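Long-range contacts in acetolactate synthase isozyme 1 large subunit (Escherichia coli, PDB 6LPI), which belongs to the thiamine diphosphate-dependent enzyme family and binds flavin-adenine dinucleotide, thiamine diphosphate and a magnesium ion: residues 228-238 and 332-343; 55-66 and 450-460. All coordinates share one frame; numbering follows the deposited sequence.

From the N terminus, the chain first builds a parallel sheet with 53-56 as one of its edge strands, which leads into helix 60-74; this is the first half of interaction 2 (55-66 and 450-460). The central domain follows, with its own parallel sheet, and there residues 228-238 meet 332-343, so that interaction 1 closes a loop of 93 intervening residues. Only then does the chain enter the C-terminal region, where 450-460 returns to 55-66. Interaction 1 is thus nested in the larger loop of interaction 2. The first contact ties together parts of the central domain, the second joins the N- and C-terminal thiamine diphosphate-binding domains; their centres lie about 44 Å apart.

Interaction 1 (228-238 and 332-343); sequences RVRELAEKAQL and AQLIPLVEAQPR
I335 fills much of the apolar seam between helix 226-235 and the end of helix 327-334 with the chain beyond it. Its CG1 packs on CB of L232 at 3.9 Å, and its CD1 reaches the first turn of 228-238, near CB of R228 and the carboxylate of E231. V338 continues the apolar seam: CG1, anti to the backbone N (chi1 166°), meets CB of A236 at 3.6 Å, while CG2 turns to CD1 of L232. The small A236 lets the chain 338-341 come close. K235 flanks this seam with its aliphatic part, CD and CE lying along CG2 of I335 (CE at 3.9 Å). R228 lays one face of its guanidinium over CB of A332, which sits toward the rim.

The polar contacts gather where the helix ends. Q237, with positive phi, is the C-prime residue of a Schellman motif, and its NE2 donates back to E234 O. A236 O receives NE of R343 at 2.9 Å, an almost straight bond (163°) lying close to the guanidinium plane. A bend at chi2 (-113°) brings the R343 guanidinium edge-on to this carbonyl; NH2 continues to I208 O, so NE and NH2 of this buried arginine each go to a backbone carbonyl. K235 O also meets CA of A340 in a CH...O contact at 3.4 Å. Helix 198-210 adjoins the same seam, N209 receiving Q341 NE2 at its carbonyl.

Helix 226-235 packs on strand 214-218 of the central-domain sheet, and the contact joins this Schellman-ended helix to helix 327-334 and the chain that follows, within an alpha/beta fold whose sequence family belongs to the Rossmann-like clan.

Interaction 2 (55-66 and 450-460); sequences ILARHEQGAGFI and NIQEMATASEN
E453 meets R58 N with its carboxylate; a bend at chi2 (-52°) turns it toward the loop between strand 53-56 and helix 60-74. OE2 uses its syn lone pair to accept R58 N at 3.0 Å, and on its anti side it takes NE2 of Q452 (3.1 Å). OE1 is met by OG1 of T456 at 2.7 Å, well out of the carboxylate plane. G62 lies against the same carboxylate, where glycine allows the helix to come close.

R58 runs past T456 in the opposite direction. One face of its guanidinium rests on CB of A455, while a salt bridge is modelled at its edge to E459 OE1, although the place of R58 NH2 is uncertain. CB of R58 lies against CG of Q452.

At the other end, the amides of Q61 and N450 are nearly perpendicular. N450 ND2 donates to Q61 OE1 (2.9 Å) from above the carbonyl plane, and also to G420 O; OD1 of N450 in turn accepts Q452 NE2. Apolar filling comes from CD1 of I66 and CG2 of T456, which meet tip to tip.

Two donors on OE2 and a hydroxyl on OE1 fix the rotation of the E453 carboxylate and would probably favour its ionised form. A mostly polar network thus joins the two thiamine diphosphate-binding domains, right beside E60 of a thiamine diphosphate pocket.

Interaction 1 (228-238 and 332-343)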
loop_
_atom_site.group_PDB
_atom_site.type_symbol
_atom_site.label_atom_id
_atom_site.label_comp_id
_atom_site.label_asym_id
_atom_site.label_seq_id
_atom_site.Cartn_x
_atom_site.Cartn_y
_atom_site.Cartn_z
ATOM N N ARG B 228 -4.946 6.677 19.977
ATOM C CA ARG B 228 -5.351 8.077 19.984
ATOM C C ARG B 228 -6.462 8.343 18.979
ATOM O O ARG B 228 -7.281 9.239 19.198
ATOM C CB ARG B 228 -4.151 8.981 19.706
ATOM C CG ARG B 228 -3.088 8.925 20.779
ATOM C CD ARG B 228 -2.025 9.956 20.533
ATOM N NE ARG B 228 -1.655 10.656 21.749
ATOM C CZ ARG B 228 -0.592 10.324 22.463
ATOM N NH1 ARG B 228 0.158 9.320 22.048
ATOM N NH2 ARG B 228 -0.280 10.986 23.573
ATOM N N VAL B 229 -6.544 7.556 17.906
ATOM C CA VAL B 229 -7.650 7.734 16.973
ATOM C C VAL B 229 -8.959 7.334 17.633
ATOM O O VAL B 229 -9.959 8.051 17.536
ATOM C CB VAL B 229 -7.407 6.918 15.691
ATOM C CG1 VAL B 229 -8.728 6.569 15.015
ATOM C CG2 VAL B 229 -6.508 7.665 14.747
ATOM N N ARG B 230 -8.956 6.212 18.361
ATOM C CA ARG B 230 -10.126 5.817 19.138
ATOM C C ARG B 230 -10.468 6.869 20.186
ATOM O O ARG B 230 -11.627 7.285 20.308
ATOM C CB ARG B 230 -9.864 4.459 19.805
ATOM C CG ARG B 230 -11.105 3.781 20.370
ATOM C CD ARG B 230 -10.770 2.546 21.210
ATOM N NE ARG B 230 -11.975 1.821 21.636
ATOM C CZ ARG B 230 -12.392 0.659 21.135
ATOM N NH1 ARG B 230 -11.700 0.052 20.173
ATOM N NH2 ARG B 230 -13.507 0.109 21.601
ATOM N N GLU B 231 -9.457 7.349 20.911
ATOM C CA GLU B 231 -9.685 8.348 21.947
ATOM C C GLU B 231 -10.355 9.574 21.364
ATOM O O GLU B 231 -11.348 10.063 21.905
ATOM C CB GLU B 231 -8.362 8.710 22.618
ATOM C CG GLU B 231 -8.486 9.666 23.779
ATOM C CD GLU B 231 -7.142 9.946 24.432
ATOM O OE1 GLU B 231 -6.099 9.589 23.843
ATOM O OE2 GLU B 231 -7.121 10.488 25.556
ATOM N N LEU B 232 -9.865 10.042 20.215
ATOM C CA LEU B 232 -10.464 11.208 19.572
ATOM C C LEU B 232 -11.881 10.924 19.121
ATOM O O LEU B 232 -12.805 11.697 19.417
ATOM C CB LEU B 232 -9.628 11.637 18.380
ATOM C CG LEU B 232 -10.377 12.662 17.537
ATOM C CD1 LEU B 232 -10.294 14.078 18.128
ATOM C CD2 LEU B 232 -9.865 12.623 16.114
ATOM N N ALA B 233 -12.078 9.805 18.425
ATOM C CA ALA B 233 -13.401 9.495 17.900
ATOM C C ALA B 233 -14.433 9.459 19.013
ATOM O O ALA B 233 -15.543 9.986 18.862
ATOM C CB ALA B 233 -13.371 8.169 17.143
ATOM N N GLU B 234 -14.071 8.878 20.157
ATOM C CA GLU B 234 -15.039 8.729 21.227
ATOM C C GLU B 234 -15.217 9.997 22.035
ATOM O O GLU B 234 -16.345 10.318 22.428
ATOM C CB GLU B 234 -14.613 7.586 22.138
ATOM C CG GLU B 234 -14.787 6.241 21.463
ATOM C CD GLU B 234 -14.149 5.136 22.228
ATOM O OE1 GLU B 234 -14.231 3.979 21.781
ATOM O OE2 GLU B 234 -13.509 5.428 23.256
ATOM N N LYS B 235 -14.139 10.753 22.250
ATOM C CA LYS B 235 -14.239 11.993 23.017
ATOM C C LYS B 235 -15.181 12.971 22.337
ATOM O O LYS B 235 -16.201 13.367 22.909
ATOM C CB LYS B 235 -12.851 12.604 23.187
ATOM C CG LYS B 235 -12.769 13.964 23.860
ATOM C CD LYS B 235 -11.493 14.016 24.655
ATOM C CE LYS B 235 -10.956 15.412 24.783
ATOM N NZ LYS B 235 -11.352 16.160 25.996
ATOM N N ALA B 236 -14.856 13.367 21.105
ATOM C CA ALA B 236 -15.680 14.296 20.348
ATOM C C ALA B 236 -16.930 13.638 19.790
ATOM O O ALA B 236 -17.773 14.336 19.210
ATOM C CB ALA B 236 -14.869 14.929 19.215
ATOM N N GLN B 237 -17.065 12.327 19.968
ATOM C CA GLN B 237 -18.196 11.547 19.474
ATOM C C GLN B 237 -18.429 11.769 17.975
ATOM O O GLN B 237 -19.519 12.123 17.514
ATOM C CB GLN B 237 -19.441 11.879 20.300
ATOM C CG GLN B 237 -19.344 11.276 21.651
ATOM C CD GLN B 237 -19.836 9.855 21.643
ATOM O OE1 GLN B 237 -20.977 9.571 21.267
ATOM N NE2 GLN B 237 -18.945 8.935 21.988
ATOM N N LEU B 238 -17.411 11.480 17.232
ATOM C CA LEU B 238 -17.396 11.697 15.794
ATOM C C LEU B 238 -17.886 10.448 15.083
ATOM O O LEU B 238 -17.394 9.350 15.365
ATOM C CB LEU B 238 -15.988 12.006 15.335
ATOM C CG LEU B 238 -15.392 13.193 16.084
ATOM C CD1 LEU B 238 -14.014 13.500 15.539
ATOM C CD2 LEU B 238 -16.317 14.403 16.024
ATOM N N ALA B 332 -1.892 13.641 19.611
ATOM C CA ALA B 332 -1.372 13.938 20.936
ATOM C C ALA B 332 -1.503 15.421 21.237
ATOM O O ALA B 332 -1.986 15.811 22.302
ATOM C CB ALA B 332 0.076 13.472 21.056
ATOM N N GLN B 333 -1.151 16.274 20.287
ATOM C CA GLN B 333 -1.252 17.681 20.639
ATOM C C GLN B 333 -2.672 18.227 20.479
ATOM O O GLN B 333 -2.928 19.370 20.869
ATOM C CB GLN B 333 -0.241 18.455 19.797
ATOM C CG GLN B 333 1.073 18.745 20.525
ATOM C CD GLN B 333 2.025 19.569 19.672
ATOM O OE1 GLN B 333 1.757 20.716 19.325
ATOM N NE2 GLN B 333 3.168 18.966 19.332
ATOM N N LEU B 334 -3.610 17.437 19.958
ATOM C CA LEU B 334 -4.946 17.923 19.632
ATOM C C LEU B 334 -6.044 17.429 20.552
ATOM O O LEU B 334 -6.943 18.204 20.889
ATOM C CB LEU B 334 -5.324 17.529 18.198
ATOM C CG LEU B 334 -6.745 17.924 17.758
ATOM C CD1 LEU B 334 -6.892 19.437 17.587
ATOM C CD2 LEU B 334 -7.169 17.210 16.473
ATOM N N ILE B 335 -5.998 16.167 20.986
ATOM C CA ILE B 335 -7.096 15.628 21.791
ATOM C C ILE B 335 -7.366 16.454 23.040
ATOM O O ILE B 335 -8.540 16.735 23.318
ATOM C CB ILE B 335 -6.856 14.143 22.088
ATOM C CG1 ILE B 335 -7.015 13.331 20.808
ATOM C CG2 ILE B 335 -7.865 13.655 23.074
ATOM C CD1 ILE B 335 -6.406 11.969 20.876
ATOM N N PRO B 336 -6.369 16.908 23.813
ATOM C CA PRO B 336 -6.686 17.714 25.007
ATOM C C PRO B 336 -7.326 19.061 24.698
ATOM O O PRO B 336 -7.803 19.724 25.622
ATOM C CB PRO B 336 -5.321 17.894 25.690
ATOM C CG PRO B 336 -4.330 17.650 24.636
ATOM C CD PRO B 336 -4.928 16.606 23.752
ATOM N N LEU B 337 -7.302 19.513 23.454
ATOM C CA LEU B 337 -7.931 20.765 23.074
ATOM C C LEU B 337 -9.304 20.574 22.447
ATOM O O LEU B 337 -9.979 21.569 22.159
ATOM C CB LEU B 337 -7.014 21.549 22.130
ATOM C CG LEU B 337 -5.830 22.145 22.898
ATOM C CD1 LEU B 337 -4.561 21.287 22.815
ATOM C CD2 LEU B 337 -5.567 23.539 22.424
ATOM N N VAL B 338 -9.721 19.332 22.219
ATOM C CA VAL B 338 -11.008 19.030 21.600
ATOM C C VAL B 338 -12.031 18.838 22.710
ATOM O O VAL B 338 -11.845 17.990 23.583
ATOM C CB VAL B 338 -10.928 17.768 20.733
ATOM C CG1 VAL B 338 -12.340 17.285 20.376
ATOM C CG2 VAL B 338 -10.029 17.970 19.514
ATOM N N GLU B 339 -13.105 19.621 22.695
ATOM C CA GLU B 339 -14.138 19.427 23.705
ATOM C C GLU B 339 -14.881 18.108 23.488
ATOM O O GLU B 339 -14.877 17.525 22.401
ATOM C CB GLU B 339 -15.125 20.590 23.701
ATOM C CG GLU B 339 -14.502 21.928 24.067
ATOM C CD GLU B 339 -15.110 23.092 23.299
ATOM O OE1 GLU B 339 -16.051 22.864 22.508
ATOM O OE2 GLU B 339 -14.644 24.238 23.487
ATOM N N ALA B 340 -15.486 17.619 24.571
ATOM C CA ALA B 340 -16.254 16.371 24.592
ATOM C C ALA B 340 -17.752 16.674 24.550
ATOM O O ALA B 340 -18.359 16.959 25.584
ATOM C CB ALA B 340 -15.885 15.551 25.823
ATOM N N GLN B 341 -18.348 16.646 23.344
ATOM C CA GLN B 341 -19.730 16.955 22.970
ATOM C C GLN B 341 -20.544 15.694 22.687
ATOM O O GLN B 341 -20.069 14.784 21.995
ATOM C CB GLN B 341 -19.782 17.839 21.726
ATOM C CG GLN B 341 -18.768 18.950 21.679
ATOM C CD GLN B 341 -19.009 19.884 20.506
ATOM O OE1 GLN B 341 -20.149 20.085 20.085
ATOM N NE2 GLN B 341 -17.934 20.456 19.968
ATOM N N PRO B 342 -21.770 15.626 23.175
ATOM C CA PRO B 342 -22.608 14.454 22.901
ATOM C C PRO B 342 -23.015 14.339 21.423
ATOM O O PRO B 342 -23.349 13.250 20.956
ATOM C CB PRO B 342 -23.844 14.705 23.767
ATOM C CG PRO B 342 -23.340 15.534 24.899
ATOM C CD PRO B 342 -22.266 16.410 24.318
ATOM N N ARG B 343 -23.008 15.467 20.716
ATOM C CA ARG B 343 -23.476 15.570 19.330
ATOM C C ARG B 343 -24.779 14.802 19.128
ATOM O O ARG B 343 -24.909 14.012 18.183
ATOM C CB ARG B 343 -22.489 15.198 18.218
ATOM C CG ARG B 343 -21.033 15.388 18.601
ATOM C CD ARG B 343 -20.413 16.510 17.794
ATOM N NE ARG B 343 -18.990 16.678 18.079
ATOM C CZ ARG B 343 -18.267 17.708 17.652
ATOM N NH1 ARG B 343 -18.843 18.652 16.931
ATOM N NH2 ARG B 343 -16.978 17.800 17.954
#

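Interaction 2 (55-66 and 450-460)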
loop_
_atom_site.group_PDB
_atom_site.type_symbol
_atom_site.label_atom_id
_atom_site.label_comp_id
_atom_site.label_asym_id
_atom_site.label_seq_id
_atom_site.Cartn_x
_atom_site.Cartn_y
_atom_site.Cartn_z
ATOM N N ILE B 55 13.184 -18.257 2.883
ATOM C CA ILE B 55 12.050 -18.962 2.288
ATOM C C ILE B 55 12.085 -18.858 0.762
ATOM O O ILE B 55 12.141 -17.755 0.187
ATOM C CB ILE B 55 10.722 -18.469 2.883
ATOM C CG1 ILE B 55 10.560 -19.036 4.302
ATOM C CG2 ILE B 55 9.555 -18.886 2.023
ATOM C CD1 ILE B 55 11.276 -18.316 5.387
ATOM N N LEU B 56 12.069 -20.027 0.118
ATOM C CA LEU B 56 12.135 -20.171 -1.332
ATOM C C LEU B 56 10.726 -20.079 -1.909
ATOM O O LEU B 56 9.908 -20.994 -1.745
ATOM C CB LEU B 56 12.799 -21.486 -1.720
ATOM C CG LEU B 56 13.036 -21.781 -3.194
ATOM C CD1 LEU B 56 13.752 -20.605 -3.858
ATOM C CD2 LEU B 56 13.835 -23.053 -3.354
ATOM N N ALA B 57 10.423 -18.943 -2.522
ATOM C CA ALA B 57 9.182 -18.798 -3.249
ATOM C C ALA B 57 9.227 -19.642 -4.520
ATOM O O ALA B 57 10.247 -20.238 -4.892
ATOM C CB ALA B 57 8.950 -17.328 -3.605
ATOM N N ARG B 58 8.091 -19.705 -5.190
ATOM C CA ARG B 58 8.022 -20.368 -6.476
ATOM C C ARG B 58 7.924 -19.388 -7.627
ATOM O O ARG B 58 7.967 -19.801 -8.785
ATOM C CB ARG B 58 6.840 -21.338 -6.501
ATOM C CG ARG B 58 7.252 -22.760 -6.231
ATOM C CD ARG B 58 7.333 -23.043 -4.763
ATOM N NE ARG B 58 7.672 -24.436 -4.575
ATOM C CZ ARG B 58 8.287 -24.905 -3.500
ATOM N NH1 ARG B 58 8.626 -24.078 -2.512
ATOM N NH2 ARG B 58 8.549 -26.201 -3.417
ATOM N N HIS B 59 7.826 -18.101 -7.342
ATOM C CA HIS B 59 7.756 -17.105 -8.396
ATOM C C HIS B 59 8.118 -15.804 -7.710
ATOM O O HIS B 59 7.688 -15.567 -6.574
ATOM C CB HIS B 59 6.340 -17.022 -9.007
ATOM C CG HIS B 59 6.221 -16.097 -10.181
ATOM N ND1 HIS B 59 6.288 -14.723 -10.070
ATOM C CD2 HIS B 59 6.000 -16.355 -11.493
ATOM C CE1 HIS B 59 6.153 -14.177 -11.266
ATOM N NE2 HIS B 59 5.975 -15.145 -12.148
ATOM N N GLU B 60 8.939 -14.980 -8.371
ATOM C CA GLU B 60 9.482 -13.845 -7.642
ATOM C C GLU B 60 8.373 -12.875 -7.256
ATOM O O GLU B 60 8.461 -12.228 -6.206
ATOM C CB GLU B 60 10.591 -13.160 -8.445
ATOM C CG GLU B 60 11.868 -14.014 -8.618
ATOM C CD GLU B 60 11.836 -14.899 -9.867
ATOM O OE1 GLU B 60 10.726 -15.077 -10.432
ATOM O OE2 GLU B 60 12.908 -15.401 -10.292
ATOM N N GLN B 61 7.277 -12.836 -8.029
ATOM C CA GLN B 61 6.117 -12.074 -7.581
ATOM C C GLN B 61 5.636 -12.592 -6.229
ATOM O O GLN B 61 5.334 -11.809 -5.313
ATOM C CB GLN B 61 4.986 -12.182 -8.591
ATOM C CG GLN B 61 4.015 -11.038 -8.459
ATOM C CD GLN B 61 2.708 -11.268 -9.156
ATOM O OE1 GLN B 61 1.700 -11.575 -8.511
ATOM N NE2 GLN B 61 2.708 -11.130 -10.478
ATOM N N GLY B 62 5.619 -13.922 -6.077
ATOM C CA GLY B 62 5.298 -14.519 -4.795
ATOM C C GLY B 62 6.265 -14.126 -3.693
ATOM O O GLY B 62 5.838 -13.795 -2.586
ATOM N N ALA B 63 7.577 -14.163 -3.974
ATOM C CA ALA B 63 8.564 -13.722 -2.981
ATOM C C ALA B 63 8.262 -12.314 -2.502
ATOM O O ALA B 63 8.275 -12.032 -1.294
ATOM C CB ALA B 63 9.977 -13.762 -3.560
ATOM N N GLY B 64 7.965 -11.418 -3.448
ATOM C CA GLY B 64 7.678 -10.047 -3.085
ATOM C C GLY B 64 6.407 -9.907 -2.272
ATOM O O GLY B 64 6.375 -9.172 -1.283
ATOM N N PHE B 65 5.348 -10.627 -2.650
ATOM C CA PHE B 65 4.115 -10.483 -1.883
ATOM C C PHE B 65 4.225 -11.142 -0.504
ATOM O O PHE B 65 3.569 -10.691 0.441
ATOM C CB PHE B 65 2.934 -11.045 -2.669
ATOM C CG PHE B 65 2.402 -10.100 -3.703
ATOM C CD1 PHE B 65 2.046 -8.797 -3.359
ATOM C CD2 PHE B 65 2.249 -10.503 -5.022
ATOM C CE1 PHE B 65 1.545 -7.922 -4.301
ATOM C CE2 PHE B 65 1.751 -9.621 -5.985
ATOM C CZ PHE B 65 1.403 -8.332 -5.619
ATOM N N ILE B 66 5.046 -12.188 -0.361
ATOM C CA ILE B 66 5.305 -12.758 0.963
ATOM C C ILE B 66 6.054 -11.756 1.831
ATOM O O ILE B 66 5.734 -11.552 3.017
ATOM C CB ILE B 66 6.080 -14.080 0.845
ATOM C CG1 ILE B 66 5.211 -15.175 0.245
ATOM C CG2 ILE B 66 6.577 -14.540 2.210
ATOM C CD1 ILE B 66 6.032 -16.386 -0.077
ATOM N N ASN B 450 -1.064 -16.619 -8.411
ATOM C CA ASN B 450 0.050 -17.090 -7.601
ATOM C C ASN B 450 -0.258 -18.451 -6.982
ATOM O O ASN B 450 0.030 -18.700 -5.812
ATOM C CB ASN B 450 0.429 -16.055 -6.543
ATOM C CG ASN B 450 1.281 -14.938 -7.118
ATOM O OD1 ASN B 450 2.180 -15.184 -7.922
ATOM N ND2 ASN B 450 1.024 -13.715 -6.694
ATOM N N ILE B 451 -0.890 -19.326 -7.776
ATOM C CA ILE B 451 -1.269 -20.671 -7.339
ATOM C C ILE B 451 -0.041 -21.461 -6.910
ATOM O O ILE B 451 -0.115 -22.319 -6.018
ATOM C CB ILE B 451 -2.032 -21.395 -8.471
ATOM C CG1 ILE B 451 -2.757 -22.621 -7.940
ATOM C CG2 ILE B 451 -1.087 -21.835 -9.583
ATOM C CD1 ILE B 451 -3.738 -22.299 -6.847
ATOM N N GLN B 452 1.108 -21.185 -7.527
ATOM C CA GLN B 452 2.305 -21.956 -7.232
ATOM C C GLN B 452 2.728 -21.773 -5.783
ATOM O O GLN B 452 3.363 -22.659 -5.198
ATOM C CB GLN B 452 3.422 -21.568 -8.205
ATOM C CG GLN B 452 4.042 -20.204 -7.958
ATOM C CD GLN B 452 3.169 -19.064 -8.415
ATOM O OE1 GLN B 452 2.468 -19.154 -9.433
ATOM N NE2 GLN B 452 3.158 -17.990 -7.626
ATOM N N GLU B 453 2.362 -20.650 -5.173
ATOM C CA GLU B 453 2.781 -20.461 -3.798
ATOM C C GLU B 453 2.053 -21.394 -2.854
ATOM O O GLU B 453 2.449 -21.489 -1.684
ATOM C CB GLU B 453 2.608 -19.007 -3.383
ATOM C CG GLU B 453 3.409 -18.028 -4.288
ATOM C CD GLU B 453 4.877 -18.400 -4.437
ATOM O OE1 GLU B 453 5.472 -18.870 -3.450
ATOM O OE2 GLU B 453 5.428 -18.270 -5.552
ATOM N N MET B 454 1.028 -22.110 -3.339
ATOM C CA MET B 454 0.469 -23.200 -2.548
ATOM C C MET B 454 1.563 -24.124 -2.053
ATOM O O MET B 454 1.579 -24.497 -0.873
ATOM C CB MET B 454 -0.560 -23.982 -3.359
ATOM C CG MET B 454 -1.966 -23.483 -3.151
ATOM S SD MET B 454 -3.218 -24.470 -3.993
ATOM C CE MET B 454 -4.669 -23.456 -3.721
ATOM N N ALA B 455 2.519 -24.457 -2.927
ATOM C CA ALA B 455 3.648 -25.284 -2.506
ATOM C C ALA B 455 4.371 -24.642 -1.333
ATOM O O ALA B 455 4.610 -25.287 -0.297
ATOM C CB ALA B 455 4.604 -25.507 -3.679
ATOM N N THR B 456 4.673 -23.343 -1.468
ATOM C CA THR B 456 5.311 -22.587 -0.398
ATOM C C THR B 456 4.543 -22.708 0.907
ATOM O O THR B 456 5.144 -22.844 1.981
ATOM C CB THR B 456 5.459 -21.120 -0.816
ATOM O OG1 THR B 456 6.141 -21.051 -2.078
ATOM C CG2 THR B 456 6.220 -20.332 0.218
ATOM N N ALA B 457 3.210 -22.722 0.833
ATOM C CA ALA B 457 2.424 -22.816 2.061
ATOM C C ALA B 457 2.590 -24.175 2.720
ATOM O O ALA B 457 2.764 -24.267 3.943
ATOM C CB ALA B 457 0.951 -22.542 1.767
ATOM N N SER B 458 2.555 -25.244 1.933
ATOM C CA SER B 458 2.534 -26.548 2.576
ATOM C C SER B 458 3.907 -26.926 3.101
ATOM O O SER B 458 4.020 -27.489 4.199
ATOM C CB SER B 458 2.004 -27.600 1.603
ATOM O OG SER B 458 2.917 -27.805 0.557
ATOM N N GLU B 459 4.957 -26.588 2.348
ATOM C CA GLU B 459 6.313 -26.976 2.725
ATOM C C GLU B 459 6.771 -26.300 4.011
ATOM O O GLU B 459 7.550 -26.888 4.766
ATOM C CB GLU B 459 7.261 -26.675 1.579
ATOM C CG GLU B 459 6.834 -27.375 0.309
ATOM C CD GLU B 459 7.846 -27.243 -0.814
ATOM O OE1 GLU B 459 8.657 -26.279 -0.798
ATOM O OE2 GLU B 459 7.862 -28.141 -1.700
ATOM N N ASN B 460 6.303 -25.085 4.287
ATOM C CA ASN B 460 6.570 -24.449 5.569
ATOM C C ASN B 460 5.494 -24.724 6.590
ATOM O O ASN B 460 5.564 -24.181 7.698
ATOM C CB ASN B 460 6.768 -22.941 5.402
ATOM C CG ASN B 460 8.062 -22.617 4.697
ATOM O OD1 ASN B 460 8.132 -22.595 3.462
ATOM N ND2 ASN B 460 9.119 -22.401 5.486
#